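Local coordinates for protein type I modular polyketide synthase (Streptomyces albus subsp. albus, PDB 6IYT) that probably transfers a malonyl-type extender unit, apparently ethylmalonyl, from coenzyme A to the acyl carrier protein as an acyltransferase domain of salinomycin synthase, at residues V124-G129 against H397-Y402; V210-G215 against V374-V379; V252-L257 against K311-T316; N282-V287 against I404-D409; V390-S395 against Q418-R423. All blocks are in the same frame, centred on the assembly; numbering follows the deposited sequence.

Contact 1: residues V124-G129 against H397-Y402; sequences VFPGQG and HPVLTY
Val124 and Pro126 meet Val399 and Leu400 where a strand of the parallel sheet runs out into the FPGQG loop, a sequence hallmark of the acyltransferase family, and faces the loop that leads into helix 401-411. The packing is apolar and made by branch ends. With chi1 at -65° Val399 keeps CG1 beside its backbone N, which leaves CG2 between the N and the carbonyl carbon. That methyl meets the proline ring at about a right angle, CG2 of Val399 coming to 3.4 Å from Pro126 CB, which is tight for two carbons. Pro126 CG follows at 3.8 Å from the same CG2. Leu400 reaches in from the next residue, its CG beside the backbone N (chi1 -63°) and the chain extended past it. Its CD1 is thereby shared, at 3.8 Å from Pro126 CB and 4.0 Å from CG1 of Val124, and the valine side chain is met at a slant. Pro126 thus sits on two consecutive residues of the opposing loop, and the proline itself also touches Met192 of helix 181-200. The loop carrying Val399 and Leu400 is fixed from another strand, since the carboxylate of Glu393 accepts both of their backbone N-H groups. Further along, Gly129 adopts backbone angles that suit glycine, and its carbonyl O rests 3.5 Å from Val399 CG1.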
# COMPACT_ATOMS: atom_id res chain seq x y z
N VAL A 124 -4.79 0.03 -3.79
CA VAL A 124 -3.70 0.46 -4.65
C VAL A 124 -2.46 -0.39 -4.30
O VAL A 124 -2.04 -0.46 -3.16
CB VAL A 124 -3.35 1.94 -4.41
CG1 VAL A 124 -2.18 2.37 -5.28
CG2 VAL A 124 -4.57 2.81 -4.64
N PHE A 125 -1.85 -0.96 -5.32
CA PHE A 125 -0.72 -1.87 -5.17
C PHE A 125 0.45 -1.36 -5.98
O PHE A 125 0.44 -1.44 -7.23
CB PHE A 125 -1.12 -3.26 -5.66
CG PHE A 125 -2.23 -3.88 -4.88
CD1 PHE A 125 -3.57 -3.62 -5.21
CD2 PHE A 125 -1.95 -4.62 -3.72
CE1 PHE A 125 -4.59 -4.18 -4.45
CE2 PHE A 125 -2.97 -5.15 -2.96
CZ PHE A 125 -4.29 -4.89 -3.29
N PRO A 126 1.40 -0.69 -5.32
CA PRO A 126 2.53 -0.09 -6.06
C PRO A 126 3.55 -1.11 -6.55
O PRO A 126 3.46 -2.30 -6.24
CB PRO A 126 3.17 0.85 -5.05
CG PRO A 126 2.72 0.38 -3.71
CD PRO A 126 1.47 -0.44 -3.88
N GLY A 127 4.53 -0.64 -7.28
CA GLY A 127 5.67 -1.49 -7.67
C GLY A 127 6.83 -1.30 -6.72
O GLY A 127 6.65 -1.17 -5.50
N GLN A 128 8.04 -1.28 -7.26
CA GLN A 128 9.21 -1.18 -6.40
C GLN A 128 9.32 0.23 -5.86
O GLN A 128 8.78 1.18 -6.43
CB GLN A 128 10.47 -1.57 -7.15
CG GLN A 128 10.92 -2.98 -6.85
CD GLN A 128 11.92 -3.51 -7.84
OE1 GLN A 128 13.12 -3.18 -7.78
NE2 GLN A 128 11.46 -4.29 -8.77
N GLY A 129 9.94 0.35 -4.70
CA GLY A 129 10.07 1.65 -4.03
C GLY A 129 9.50 1.58 -2.62
O GLY A 129 9.80 2.44 -1.76
N HIS A 397 5.33 0.94 2.55
CA HIS A 397 5.76 2.36 2.63
C HIS A 397 5.09 3.12 1.53
O HIS A 397 5.00 2.61 0.43
CB HIS A 397 7.30 2.47 2.48
CG HIS A 397 7.80 3.88 2.54
ND1 HIS A 397 7.88 4.58 3.72
CD2 HIS A 397 8.23 4.73 1.57
CE1 HIS A 397 8.28 5.82 3.47
NE2 HIS A 397 8.47 5.95 2.18
N PRO A 398 4.47 4.29 1.85
CA PRO A 398 3.52 4.87 0.86
C PRO A 398 4.25 5.56 -0.26
O PRO A 398 5.15 6.39 -0.01
CB PRO A 398 2.73 5.90 1.66
CG PRO A 398 3.21 5.86 3.03
CD PRO A 398 4.39 4.93 3.16
N VAL A 399 4.06 5.07 -1.47
CA VAL A 399 4.78 5.62 -2.57
C VAL A 399 3.92 6.27 -3.61
O VAL A 399 4.43 7.06 -4.38
CB VAL A 399 5.74 4.62 -3.20
CG1 VAL A 399 6.85 4.25 -2.21
CG2 VAL A 399 5.02 3.40 -3.69
N LEU A 400 2.64 5.98 -3.63
CA LEU A 400 1.73 6.59 -4.60
C LEU A 400 0.68 7.51 -3.98
O LEU A 400 -0.05 8.19 -4.68
CB LEU A 400 1.06 5.49 -5.45
CG LEU A 400 2.02 4.68 -6.30
CD1 LEU A 400 1.30 3.49 -6.97
CD2 LEU A 400 2.70 5.55 -7.32
N THR A 401 0.63 7.57 -2.66
CA THR A 401 -0.37 8.40 -1.98
C THR A 401 -0.15 9.88 -2.29
O THR A 401 -1.12 10.62 -2.54
CB THR A 401 -0.33 8.23 -0.45
OG1 THR A 401 1.00 8.35 -0.01
CG2 THR A 401 -0.91 6.84 -0.00
N TYR A 402 1.10 10.30 -2.37
CA TYR A 402 1.40 11.71 -2.70
C TYR A 402 0.86 12.07 -4.09
O TYR A 402 0.16 13.07 -4.25
CB TYR A 402 2.90 11.96 -2.66
CG TYR A 402 3.27 13.41 -2.91
CD1 TYR A 402 3.12 14.36 -1.92
CD2 TYR A 402 3.73 13.82 -4.17
CE1 TYR A 402 3.49 15.68 -2.13
CE2 TYR A 402 4.10 15.14 -4.38
CZ TYR A 402 4.00 16.06 -3.35
OH TYR A 402 4.33 17.37 -3.56

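Contact 2: residues V210-G215 against V374-V379; sequences VGHSQG and VSFEPV
His212 offers one face of its imidazole to Val374, whose CG1 stands 3.4 Å from the ring centroid and almost exactly on the ring normal. This is a CH-pi contact. It depends on CG1 of Val374 lying anti to the backbone N (chi1 -170°), which sends that methyl over the middle of the ring. Phe376 borders the same imidazole obliquely, the two ring planes 50° apart and their centroids 5.8 Å apart. Farther along, between strand 208-211 and helix 376-385, Val210 and Val379 reach toward each other tip to tip, CG1 to CG1 at 3.9 Å, while Val210 CG1 is 4.3 Å from Phe376 CE1. Directly after His212 the chain turns sharply: Gly215 N donates to His212 O at 2.8 Å, closing a type II' turn with Ser213 at a positive phi. The GHSQG sequence and the strand-to-helix turn fit a nucleophile elbow, and the OG of Ser213 is hydrogen-bonded to His320, consistent with the Ser-His pair of acyltransferases. Val374 also touches His320, so the valine packs against both histidines. Across this contact the imidazole of His212 meets carbon groups, so van der Waals and CH-pi contact help place the residue just before the probable nucleophile, while Asn282 touches it from strand 276-283.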
# COMPACT_ATOMS: atom_id res chain seq x y z
N VAL A 210 -6.27 -1.32 -8.23
CA VAL A 210 -5.37 -0.72 -9.23
C VAL A 210 -3.95 -1.01 -8.83
O VAL A 210 -3.59 -0.90 -7.64
CB VAL A 210 -5.53 0.80 -9.35
CG1 VAL A 210 -4.71 1.33 -10.50
CG2 VAL A 210 -6.97 1.16 -9.53
N GLY A 211 -3.16 -1.44 -9.78
CA GLY A 211 -1.76 -1.74 -9.54
C GLY A 211 -0.83 -0.88 -10.40
O GLY A 211 -1.23 -0.38 -11.48
N HIS A 212 0.42 -0.83 -10.01
CA HIS A 212 1.44 -0.06 -10.72
C HIS A 212 2.58 -1.02 -11.10
O HIS A 212 3.15 -1.68 -10.22
CB HIS A 212 1.95 1.05 -9.81
CG HIS A 212 2.83 2.02 -10.49
ND1 HIS A 212 2.50 3.36 -10.61
CD2 HIS A 212 4.00 1.86 -11.13
CE1 HIS A 212 3.50 4.00 -11.20
NE2 HIS A 212 4.43 3.12 -11.49
N SER A 213 2.80 -1.23 -12.40
CA SER A 213 3.86 -2.15 -12.85
C SER A 213 3.61 -3.55 -12.25
O SER A 213 2.52 -4.04 -12.31
CB SER A 213 5.21 -1.58 -12.43
OG SER A 213 6.27 -2.26 -13.09
N GLN A 214 4.62 -4.12 -11.55
CA GLN A 214 4.51 -5.44 -10.91
C GLN A 214 3.37 -5.48 -9.89
O GLN A 214 2.82 -6.57 -9.60
CB GLN A 214 5.85 -5.81 -10.22
CG GLN A 214 6.17 -4.90 -9.06
CD GLN A 214 7.56 -5.05 -8.51
OE1 GLN A 214 7.77 -5.70 -7.46
NE2 GLN A 214 8.52 -4.37 -9.13
N GLY A 215 2.98 -4.31 -9.38
CA GLY A 215 1.86 -4.23 -8.45
C GLY A 215 0.56 -4.80 -9.01
O GLY A 215 -0.37 -5.13 -8.26
N VAL A 374 3.59 3.29 -17.30
CA VAL A 374 2.48 3.14 -16.37
C VAL A 374 1.63 4.42 -16.38
O VAL A 374 2.05 5.47 -15.89
CB VAL A 374 3.01 2.87 -14.94
CG1 VAL A 374 1.86 2.46 -14.01
CG2 VAL A 374 4.06 1.78 -14.96
N SER A 375 0.38 4.27 -16.77
CA SER A 375 -0.53 5.39 -16.81
C SER A 375 -1.31 5.50 -15.52
O SER A 375 -2.49 5.25 -15.50
CB SER A 375 -1.49 5.24 -17.99
OG SER A 375 -0.79 5.24 -19.19
N PHE A 376 -0.65 5.86 -14.43
CA PHE A 376 -1.33 5.79 -13.14
C PHE A 376 -2.20 7.06 -12.90
O PHE A 376 -3.38 6.95 -12.56
CB PHE A 376 -0.30 5.58 -12.01
CG PHE A 376 -0.90 5.52 -10.63
CD1 PHE A 376 -1.58 4.38 -10.21
CD2 PHE A 376 -0.83 6.59 -9.79
CE1 PHE A 376 -2.11 4.31 -8.92
CE2 PHE A 376 -1.36 6.54 -8.51
CZ PHE A 376 -2.00 5.39 -8.08
N GLU A 377 -1.63 8.24 -13.18
CA GLU A 377 -2.35 9.51 -13.03
C GLU A 377 -3.71 9.57 -13.76
O GLU A 377 -4.71 9.88 -13.15
CB GLU A 377 -1.46 10.70 -13.45
CG GLU A 377 -2.19 12.03 -13.47
CD GLU A 377 -1.33 13.14 -14.08
OE1 GLU A 377 -0.26 12.83 -14.62
OE2 GLU A 377 -1.73 14.31 -13.99
N PRO A 378 -3.78 9.12 -15.04
CA PRO A 378 -5.09 9.13 -15.72
C PRO A 378 -6.10 8.13 -15.10
O PRO A 378 -7.30 8.37 -15.11
CB PRO A 378 -4.75 8.73 -17.15
CG PRO A 378 -3.27 8.82 -17.29
CD PRO A 378 -2.66 8.82 -15.95
N VAL A 379 -5.60 7.05 -14.56
CA VAL A 379 -6.47 6.09 -13.92
C VAL A 379 -6.98 6.63 -12.57
O VAL A 379 -8.16 6.48 -12.25
CB VAL A 379 -5.75 4.74 -13.74
CG1 VAL A 379 -6.58 3.82 -12.86
CG2 VAL A 379 -5.50 4.11 -15.11

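Contact 3: residues V252-L257 against K311-T316; sequences VASVSL and KVIGST
Thr316 places OG1 between its own backbone N and carbonyl carbon (chi1 53°), which turns the hydroxyl back toward Val252. There it serves as acceptor and donor at once: OG1 of Thr316 accepts from Val252 N at 3.0 Å with a nearly straight N-H...O angle of 167°, and donates to Ile313 O at 2.7 Å across its own type II turn. Ile313, with CG1 beside the backbone N, lays its CD1 alongside Val252 CG1 at 4.0 Å, the two side chains pointing the same way. Its backbone joins in too, Ile313 N giving a 2.8 Å bond to Val252 O. One step on, Ser254 and Lys311 form an antiparallel hydrogen-bonded pair: Ser254 N reaches Lys311 O at 2.8 Å, and Lys311 N returns to Ser254 O at 3.0 Å. Between these bonds Ala253 and Val312 make a non-hydrogen-bonded pair with CA atoms 4.0 Å apart. The CB of Ala253 lies on the face packed by Leu296 and Val300 of helix 293-305. Strand 310-312 is thus the outer neighbour of 251-255, the fourth and first strands of the 4-1-3-2 order that marks the ferredoxin-like small subdomain of acyltransferases.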
# COMPACT_ATOMS: atom_id res chain seq x y z
N VAL A 252 15.17 2.52 -13.05
CA VAL A 252 14.13 3.53 -13.09
C VAL A 252 14.31 4.53 -11.94
O VAL A 252 14.66 4.14 -10.87
CB VAL A 252 12.75 2.91 -12.89
CG1 VAL A 252 11.66 3.96 -12.81
CG2 VAL A 252 12.45 1.92 -13.99
N ALA A 253 14.05 5.78 -12.25
CA ALA A 253 14.14 6.86 -11.28
C ALA A 253 12.81 7.57 -11.15
O ALA A 253 12.09 7.75 -12.11
CB ALA A 253 15.22 7.86 -11.69
N SER A 254 12.50 7.99 -9.94
CA SER A 254 11.42 8.91 -9.72
C SER A 254 11.92 10.35 -9.92
O SER A 254 13.00 10.69 -9.46
CB SER A 254 10.89 8.75 -8.32
OG SER A 254 11.97 8.88 -7.44
N VAL A 255 11.06 11.20 -10.45
CA VAL A 255 11.39 12.62 -10.68
C VAL A 255 10.19 13.45 -10.37
O VAL A 255 9.14 13.23 -10.93
CB VAL A 255 11.77 12.87 -12.14
CG1 VAL A 255 12.00 14.36 -12.38
CG2 VAL A 255 12.98 12.04 -12.53
N SER A 256 10.31 14.40 -9.44
CA SER A 256 9.17 15.27 -9.14
C SER A 256 9.09 16.51 -10.05
O SER A 256 9.23 17.64 -9.59
CB SER A 256 9.19 15.70 -7.67
OG SER A 256 9.40 14.58 -6.84
N LEU A 257 8.85 16.26 -11.34
CA LEU A 257 8.53 17.30 -12.31
C LEU A 257 7.44 16.76 -13.24
O LEU A 257 7.32 15.57 -13.41
CB LEU A 257 9.74 17.62 -13.16
CG LEU A 257 10.92 18.38 -12.58
CD1 LEU A 257 11.99 18.43 -13.64
CD2 LEU A 257 10.55 19.79 -12.11
N LYS A 311 15.45 10.46 -7.70
CA LYS A 311 16.14 9.37 -7.06
C LYS A 311 15.96 8.11 -7.89
O LYS A 311 14.84 7.82 -8.35
CB LYS A 311 15.54 9.18 -5.66
CG LYS A 311 15.71 7.81 -5.08
CD LYS A 311 14.82 7.62 -3.86
CE LYS A 311 15.04 6.25 -3.26
NZ LYS A 311 14.05 5.98 -2.18
N VAL A 312 17.04 7.33 -8.03
CA VAL A 312 16.95 5.99 -8.62
C VAL A 312 16.24 5.05 -7.63
O VAL A 312 16.56 5.04 -6.42
CB VAL A 312 18.33 5.42 -8.94
CG1 VAL A 312 18.21 4.00 -9.52
CG2 VAL A 312 19.08 6.33 -9.90
N ILE A 313 15.25 4.31 -8.13
CA ILE A 313 14.43 3.42 -7.28
C ILE A 313 15.18 2.09 -7.06
O ILE A 313 15.77 1.52 -8.01
CB ILE A 313 13.07 3.15 -7.92
CG1 ILE A 313 12.26 4.46 -8.07
CG2 ILE A 313 12.26 2.10 -7.14
CD1 ILE A 313 11.01 4.29 -8.92
N GLY A 314 15.34 1.71 -5.80
CA GLY A 314 16.19 0.59 -5.44
C GLY A 314 15.87 -0.69 -6.20
O GLY A 314 14.74 -1.08 -6.28
N SER A 315 16.92 -1.32 -6.74
CA SER A 315 16.88 -2.63 -7.33
C SER A 315 16.09 -2.71 -8.62
O SER A 315 15.81 -3.80 -9.10
CB SER A 315 16.35 -3.66 -6.35
OG SER A 315 17.19 -3.72 -5.18
N THR A 316 15.78 -1.58 -9.22
CA THR A 316 15.00 -1.58 -10.44
C THR A 316 15.88 -1.83 -11.64
O THR A 316 17.12 -1.63 -11.59
CB THR A 316 14.27 -0.27 -10.64
OG1 THR A 316 15.21 0.82 -10.57
CG2 THR A 316 13.16 -0.10 -9.57

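Contact 4: residues N282-V287 against I404-D409; sequences NGPRSV and ISETSD
Glu406 and Arg285 make the one hydrogen bond between the helix and the hairpin: Arg285 N donates to Glu406 OE1 at 3.2 Å. It is long and bent (137° at the hydrogen), and the donor comes to the syn side of the carboxylate, some way out of its plane. The arginine's CB lies against the same carboxylate, 3.6 Å from OE1 of Glu406, while its guanidinium leads away and forms no salt bridge with it. To get there Glu406 sits off a staggered position at chi1 (-108°) and then runs extended, so the carboxylate overhangs the turn. Next to it the ring of Pro284 lies on the helix, with CG 3.7 Å from Glu406 O and CD 3.4 Å from Thr407 OG1. That threonine hydroxyl is engaged by the carbonyl of Gly403 one turn earlier, which fixes its rotation; beside the proline it also borders Gly283, whose CA is 3.6 Å from Thr407 OG1.

What holds the turn in position is the next shell. Ser286 O accepts from both Asn282 N (2.9 Å) and Gly283 N, and Ser286 N bonds back to Gly283 O, so the hairpin ends in a classic beta bulge with Pro284 and Arg285 at its tip. Helix 376-385 fills in beside it: Phe376 touches Asn282, Glu377 touches Pro284, and Arg381 touches Thr407. The contact is a bulged beta hairpin of the ferredoxin-like subdomain laid against helix 401-411 of the larger, parallel-sheet core.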
# COMPACT_ATOMS: atom_id res chain seq x y z
N ASN A 282 2.67 9.44 -12.51
CA ASN A 282 2.09 9.14 -11.21
C ASN A 282 1.26 10.27 -10.65
O ASN A 282 0.41 10.06 -9.76
CB ASN A 282 3.18 8.81 -10.22
CG ASN A 282 3.74 7.43 -10.44
OD1 ASN A 282 3.26 6.69 -11.30
ND2 ASN A 282 4.88 7.17 -9.81
N GLY A 283 1.56 11.48 -11.10
CA GLY A 283 0.73 12.64 -10.78
C GLY A 283 1.17 13.82 -11.60
O GLY A 283 2.12 13.70 -12.40
N PRO A 284 0.54 15.00 -11.39
CA PRO A 284 0.78 16.12 -12.31
C PRO A 284 2.22 16.58 -12.24
O PRO A 284 2.75 17.13 -13.24
CB PRO A 284 -0.14 17.23 -11.80
CG PRO A 284 -1.08 16.60 -10.84
CD PRO A 284 -0.70 15.17 -10.61
N ARG A 285 2.90 16.26 -11.14
CA ARG A 285 4.27 16.68 -10.95
C ARG A 285 5.12 15.54 -10.45
O ARG A 285 6.13 15.74 -9.80
CB ARG A 285 4.34 17.86 -9.97
CG ARG A 285 3.59 19.09 -10.46
CD ARG A 285 4.44 20.34 -10.37
NE ARG A 285 3.62 21.54 -10.28
CZ ARG A 285 2.95 22.07 -11.30
NH1 ARG A 285 2.19 23.14 -11.10
NH2 ARG A 285 3.05 21.55 -12.52
N SER A 286 4.79 14.34 -10.90
CA SER A 286 5.48 13.17 -10.44
C SER A 286 5.53 12.13 -11.57
O SER A 286 4.50 11.58 -11.94
CB SER A 286 4.73 12.60 -9.23
OG SER A 286 5.26 11.34 -8.92
N VAL A 287 6.73 11.84 -12.06
CA VAL A 287 6.91 10.82 -13.13
C VAL A 287 8.09 9.93 -12.81
O VAL A 287 8.78 10.15 -11.80
CB VAL A 287 7.13 11.45 -14.54
CG1 VAL A 287 6.01 12.42 -14.90
CG2 VAL A 287 8.50 12.13 -14.63
N ILE A 404 -1.60 10.51 -5.68
CA ILE A 404 -3.03 10.47 -5.66
C ILE A 404 -3.59 11.81 -5.16
O ILE A 404 -4.50 12.36 -5.77
CB ILE A 404 -3.55 9.31 -4.79
CG1 ILE A 404 -3.18 7.97 -5.45
CG2 ILE A 404 -5.06 9.40 -4.62
CD1 ILE A 404 -3.27 6.79 -4.51
N SER A 405 -3.08 12.30 -4.03
CA SER A 405 -3.54 13.61 -3.49
C SER A 405 -3.29 14.75 -4.48
O SER A 405 -4.18 15.57 -4.74
CB SER A 405 -2.83 13.92 -2.17
OG SER A 405 -3.04 12.87 -1.27
N GLU A 406 -2.10 14.77 -5.05
CA GLU A 406 -1.73 15.82 -6.06
C GLU A 406 -2.68 15.81 -7.27
O GLU A 406 -3.12 16.87 -7.78
CB GLU A 406 -0.30 15.57 -6.55
CG GLU A 406 0.73 16.55 -6.05
CD GLU A 406 1.97 16.59 -6.95
OE1 GLU A 406 1.95 15.96 -8.05
OE2 GLU A 406 2.97 17.23 -6.55
N THR A 407 -3.00 14.62 -7.76
CA THR A 407 -3.97 14.47 -8.84
C THR A 407 -5.36 14.91 -8.41
O THR A 407 -6.05 15.62 -9.15
CB THR A 407 -4.03 13.00 -9.32
OG1 THR A 407 -2.73 12.58 -9.76
CG2 THR A 407 -5.03 12.83 -10.43
N SER A 408 -5.81 14.48 -7.23
CA SER A 408 -7.13 14.90 -6.73
C SER A 408 -7.22 16.45 -6.62
O SER A 408 -8.24 17.03 -6.96
CB SER A 408 -7.45 14.25 -5.40
OG SER A 408 -6.79 14.91 -4.34
N ASP A 409 -6.13 17.08 -6.23
CA ASP A 409 -6.09 18.56 -6.15
C ASP A 409 -6.24 19.20 -7.53
O ASP A 409 -6.97 20.18 -7.70
CB ASP A 409 -4.78 19.02 -5.51
CG ASP A 409 -4.72 18.73 -4.03
OD1 ASP A 409 -5.78 18.37 -3.44
OD2 ASP A 409 -3.61 18.78 -3.47

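Contact 5: residues V390-S395 against Q418-R423; sequences VFVESS and QGTLRR
Thr420, starting from CB, first meets the carbonyl of Ser395, whose O is 3.5 Å from that CB. With chi1 at -52°, OG1 stands beside the threonine's own backbone N and continues to the neighbouring chain: it donates to Glu393 O at 2.8 Å, approaching from 31° out of the carbonyl plane, and also passes close to the CA of Ser394. The same hydroxyl is hydrogen-bonded to the indole N-H of Trp199, so both its donor and its acceptor roles are used.

On either side of this threonine the backbones run parallel and are joined by backbone hydrogen bonds: Gln418 N to Phe391 O at 2.9 Å, Glu393 N to Gln418 O at 2.8 Å, and Leu421 N to Ser395 O at 3.1 Å. Beside the Ser395-Leu421 bond a water donates to Ser395 OG and Leu421 O and accepts from Thr420 N. Ser395 OG in turn donates to Glu393 OE2 at 2.6 Å, a bond on the anti side of that buried carboxylate. Gln418 bends at chi2 and delivers NE2 to Gly419 O and to Glu437. Strand 388-393 lies between 120-125 and the edge strand 416-418, while helix 181-200 packs on Val392 and Gln418 through Trp199 and helix 428-439 meets Gln418 and Leu421.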
# COMPACT_ATOMS: atom_id res chain seq x y z
N VAL A 390 -11.77 6.82 -1.58
CA VAL A 390 -10.94 6.20 -0.57
C VAL A 390 -9.96 5.33 -1.32
O VAL A 390 -10.35 4.35 -1.96
CB VAL A 390 -11.76 5.31 0.43
CG1 VAL A 390 -10.83 4.61 1.42
CG2 VAL A 390 -12.79 6.16 1.20
N PHE A 391 -8.68 5.66 -1.17
CA PHE A 391 -7.61 4.95 -1.86
C PHE A 391 -6.73 4.39 -0.80
O PHE A 391 -6.12 5.15 -0.04
CB PHE A 391 -6.78 5.92 -2.72
CG PHE A 391 -7.51 6.45 -3.94
CD1 PHE A 391 -8.52 7.38 -3.81
CD2 PHE A 391 -7.11 6.11 -5.21
CE1 PHE A 391 -9.13 7.94 -4.93
CE2 PHE A 391 -7.82 6.55 -6.32
CZ PHE A 391 -8.83 7.47 -6.17
N VAL A 392 -6.65 3.07 -0.71
CA VAL A 392 -5.85 2.45 0.34
C VAL A 392 -4.64 1.80 -0.31
O VAL A 392 -4.78 0.91 -1.14
CB VAL A 392 -6.66 1.38 1.09
CG1 VAL A 392 -5.77 0.58 2.05
CG2 VAL A 392 -7.84 2.00 1.79
N GLU A 393 -3.45 2.31 -0.01
CA GLU A 393 -2.24 1.73 -0.58
C GLU A 393 -1.76 0.60 0.31
O GLU A 393 -1.35 0.81 1.44
CB GLU A 393 -1.16 2.80 -0.82
CG GLU A 393 0.07 2.24 -1.55
CD GLU A 393 1.20 3.22 -1.63
OE1 GLU A 393 0.96 4.37 -2.08
OE2 GLU A 393 2.37 2.82 -1.33
N SER A 394 -1.88 -0.61 -0.21
CA SER A 394 -1.62 -1.84 0.52
C SER A 394 -0.12 -2.20 0.47
O SER A 394 0.27 -3.20 -0.15
CB SER A 394 -2.46 -2.97 -0.09
OG SER A 394 -2.43 -4.15 0.72
N SER A 395 0.71 -1.36 1.09
CA SER A 395 2.16 -1.42 0.90
C SER A 395 2.93 -1.18 2.21
O SER A 395 2.38 -0.72 3.18
CB SER A 395 2.59 -0.37 -0.11
OG SER A 395 2.45 0.91 0.43
N GLN A 418 -4.46 6.79 1.72
CA GLN A 418 -4.06 6.25 2.99
C GLN A 418 -3.08 5.11 2.73
O GLN A 418 -3.39 4.21 2.00
CB GLN A 418 -5.28 5.71 3.71
CG GLN A 418 -4.95 5.06 5.01
CD GLN A 418 -4.41 6.03 5.97
OE1 GLN A 418 -5.01 7.07 6.20
NE2 GLN A 418 -3.20 5.77 6.47
N GLY A 419 -1.91 5.17 3.36
CA GLY A 419 -0.97 4.04 3.35
C GLY A 419 -1.26 3.02 4.46
O GLY A 419 -2.18 3.21 5.26
N THR A 420 -0.46 1.95 4.48
CA THR A 420 -0.60 0.93 5.47
C THR A 420 0.58 1.00 6.41
O THR A 420 0.47 1.60 7.46
CB THR A 420 -0.74 -0.46 4.85
OG1 THR A 420 -1.79 -0.43 3.87
CG2 THR A 420 -1.08 -1.47 5.90
N LEU A 421 1.74 0.47 6.01
CA LEU A 421 2.94 0.68 6.79
C LEU A 421 3.79 1.81 6.27
O LEU A 421 3.44 2.46 5.31
CB LEU A 421 3.75 -0.62 6.89
CG LEU A 421 3.01 -1.89 7.29
CD1 LEU A 421 3.97 -3.09 7.37
CD2 LEU A 421 2.32 -1.70 8.63
N ARG A 422 4.87 2.10 7.00
CA ARG A 422 5.81 3.10 6.59
C ARG A 422 7.19 2.65 7.00
O ARG A 422 7.33 1.79 7.87
CB ARG A 422 5.45 4.46 7.24
CG ARG A 422 6.14 5.65 6.61
CD ARG A 422 5.38 6.95 6.91
NE ARG A 422 5.27 7.17 8.35
CZ ARG A 422 4.67 8.21 8.92
NH1 ARG A 422 3.98 9.07 8.18
NH2 ARG A 422 4.57 8.26 10.25
N ARG A 423 8.23 3.20 6.34
CA ARG A 423 9.59 2.80 6.64
C ARG A 423 9.88 2.88 8.17
O ARG A 423 9.65 3.90 8.78
CB ARG A 423 10.60 3.70 5.87
CG ARG A 423 12.03 3.43 6.26
CD ARG A 423 13.00 4.17 5.36
NE ARG A 423 14.39 3.92 5.77
CZ ARG A 423 15.45 4.24 5.05
NH1 ARG A 423 15.29 4.78 3.85
NH2 ARG A 423 16.68 4.03 5.55
O HOH W 1 1.93 2.27 2.84

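Overall arrangement
Two sheets organise the five contacts. Contacts 1, 2 and 5 all reach the parallel core sheet, ordered 208-211, 120-125, 388-393, 416-418; contact 3 lies in the mixed sheet of the smaller subdomain, and contacts 2 and 4 tie the two parts together. Contacts 1 and 5 are the nearest, with centres about 8 Å apart, and contacts 3 and 5 the farthest, about 19 Å. Along the chain contact 3 is nested inside contact 2, which is nested inside contact 1, while contact 4 crosses all the others, and contacts 1 and 5 cross as well. Contacts 1 and 4 touch contact 2, which holds the probable nucleophile turn, consistent with an active site between the subdomains.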